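Local coordinates for protein flavodoxin-like domain (Synechococcus elongatus PCC 6301, PDB 3HLY) that probably binds flavin mononucleotide and passes electrons through it, as flavodoxins do, within a larger flavoprotein of a cyanobacterium, at residues K82-L87 / G109-F114. Sequence-based numbering, arbitrary orientation.
Sequences KQAIGL and GLHTAF
F114 lays one face of its ring over G86, whose CA sits 3.8 Å from the F114 ring centroid in a CH-pi contact. Its chi1 of 46°, with CG between the backbone N and the carbonyl carbon, turns the ring back over the neighbouring strand; a side chain on G86 would collide with CZ, which suits glycine to the place. An alanine in place of F114 is likely to uncover G86 and open a gap beside L138 of helix 125-144. On the same side of the sheet, small A84 fits against A113, CB to CB 3.5 Å, with A84 CB also over one face of the H111 imidazole, a CH-pi contact 4.1 Å from the ring centroid. On the face turned away from A84, Q83 and L110 lie side by side, pointing the same way: aliphatic Q83 CG gives L110 CD2 an apolar neighbour at 3.6 Å, while Q83 OE1 bonds to H80 N. The backbones pair in parallel: I85 N donates to H111 O at 2.9 Å, and A113 N reaches I85 O at 2.7 Å from above the carbonyl plane. A water accepts from L87 N and donates to I85 O and F114 O. Strand 84-88, helix 98-107 and edge strand 111-112 thus form the last beta-alpha-beta crossover of a flavodoxin-like fold, strand order 2-1-3-4-5.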
loop_
_atom_site.group_PDB
_atom_site.type_symbol
_atom_site.label_atom_id
_atom_site.label_comp_id
_atom_site.label_asym_id
_atom_site.label_seq_id
_atom_site.Cartn_x
_atom_site.Cartn_y
_atom_site.Cartn_z
ATOM N N LYS A 82 5.603 14.416 -3.028
ATOM C CA LYS A 82 4.403 15.100 -2.555
ATOM C C LYS A 82 3.333 14.145 -2.011
ATOM O O LYS A 82 2.217 14.567 -1.689
ATOM C CB LYS A 82 3.821 15.928 -3.682
ATOM N N GLN A 83 3.677 12.867 -1.890
ATOM C CA GLN A 83 2.701 11.881 -1.441
ATOM C C GLN A 83 3.049 11.074 -0.190
ATOM O O GLN A 83 4.191 11.092 0.287
ATOM C CB GLN A 83 2.376 10.950 -2.615
ATOM C CG GLN A 83 3.586 10.282 -3.262
ATOM C CD GLN A 83 3.309 9.836 -4.702
ATOM O OE1 GLN A 83 4.116 9.137 -5.316
ATOM N NE2 GLN A 83 2.163 10.247 -5.241
ATOM N N ALA A 84 2.039 10.390 0.347
ATOM C CA ALA A 84 2.207 9.565 1.548
ATOM C C ALA A 84 2.298 8.081 1.191
ATOM O O ALA A 84 1.729 7.631 0.199
ATOM C CB ALA A 84 1.043 9.791 2.494
ATOM N N ILE A 85 3.010 7.325 2.022
ATOM C CA ILE A 85 3.178 5.903 1.825
ATOM C C ILE A 85 2.642 5.156 3.045
ATOM O O ILE A 85 3.035 5.440 4.179
ATOM C CB ILE A 85 4.671 5.531 1.628
ATOM C CG1 ILE A 85 4.818 4.011 1.518
ATOM C CG2 ILE A 85 5.518 6.063 2.776
ATOM C CD1 ILE A 85 4.176 3.440 0.282
ATOM N N GLY A 86 1.704 4.252 2.802
ATOM C CA GLY A 86 1.150 3.444 3.874
ATOM C C GLY A 86 1.648 2.039 3.622
ATOM O O GLY A 86 1.415 1.482 2.553
ATOM N N LEU A 87 2.356 1.468 4.585
ATOM C CA LEU A 87 2.874 0.118 4.437
ATOM C C LEU A 87 2.185 -0.848 5.409
ATOM O O LEU A 87 1.832 -0.471 6.522
ATOM C CB LEU A 87 4.386 0.124 4.692
ATOM C CG LEU A 87 5.199 0.890 3.643
ATOM C CD1 LEU A 87 6.649 1.021 4.083
ATOM C CD2 LEU A 87 5.111 0.164 2.300
ATOM N N GLY A 109 11.481 11.009 -0.790
ATOM C CA GLY A 109 10.818 12.160 -0.205
ATOM C C GLY A 109 9.382 11.962 0.262
ATOM O O GLY A 109 8.669 12.930 0.484
ATOM N N LEU A 110 8.936 10.722 0.417
ATOM C CA LEU A 110 7.562 10.506 0.868
ATOM C C LEU A 110 7.456 10.451 2.390
ATOM O O LEU A 110 8.398 10.045 3.060
ATOM C CB LEU A 110 7.002 9.196 0.295
ATOM C CG LEU A 110 6.647 9.070 -1.194
ATOM C CD1 LEU A 110 7.879 8.699 -2.003
ATOM C CD2 LEU A 110 5.580 7.981 -1.360
ATOM N N HIS A 111 6.328 10.886 2.940
ATOM C CA HIS A 111 6.139 10.770 4.384
ATOM C C HIS A 111 5.182 9.575 4.591
ATOM O O HIS A 111 4.603 9.067 3.622
ATOM C CB HIS A 111 5.588 12.073 4.994
ATOM C CG HIS A 111 4.265 12.510 4.450
ATOM N ND1 HIS A 111 3.148 12.648 5.244
ATOM C CD2 HIS A 111 3.896 12.909 3.211
ATOM C CE1 HIS A 111 2.150 13.118 4.520
ATOM N NE2 HIS A 111 2.577 13.286 3.282
ATOM N N THR A 112 5.037 9.094 5.825
ATOM C CA THR A 112 4.149 7.948 6.068
ATOM C C THR A 112 2.685 8.356 6.040
ATOM O O THR A 112 2.320 9.423 6.527
ATOM C CB THR A 112 4.420 7.290 7.431
ATOM O OG1 THR A 112 4.227 8.259 8.467
ATOM C CG2 THR A 112 5.830 6.740 7.495
ATOM N N ALA A 113 1.825 7.516 5.476
ATOM C CA ALA A 113 0.406 7.867 5.434
ATOM C C ALA A 113 -0.251 7.532 6.779
ATOM O O ALA A 113 -1.279 8.102 7.138
ATOM C CB ALA A 113 -0.285 7.132 4.295
ATOM N N PHE A 114 0.370 6.606 7.502
ATOM C CA PHE A 114 -0.066 6.146 8.816
ATOM C C PHE A 114 1.061 5.259 9.354
ATOM O O PHE A 114 1.957 4.888 8.611
ATOM C CB PHE A 114 -1.393 5.348 8.737
ATOM C CG PHE A 114 -1.453 4.303 7.627
ATOM C CD1 PHE A 114 -2.268 4.504 6.509
ATOM C CD2 PHE A 114 -0.730 3.115 7.719
ATOM C CE1 PHE A 114 -2.365 3.523 5.482
ATOM C CE2 PHE A 114 -0.818 2.131 6.705
ATOM C CZ PHE A 114 -1.633 2.335 5.589
HETATM O O HOH W 1 3.299 3.223 6.455
#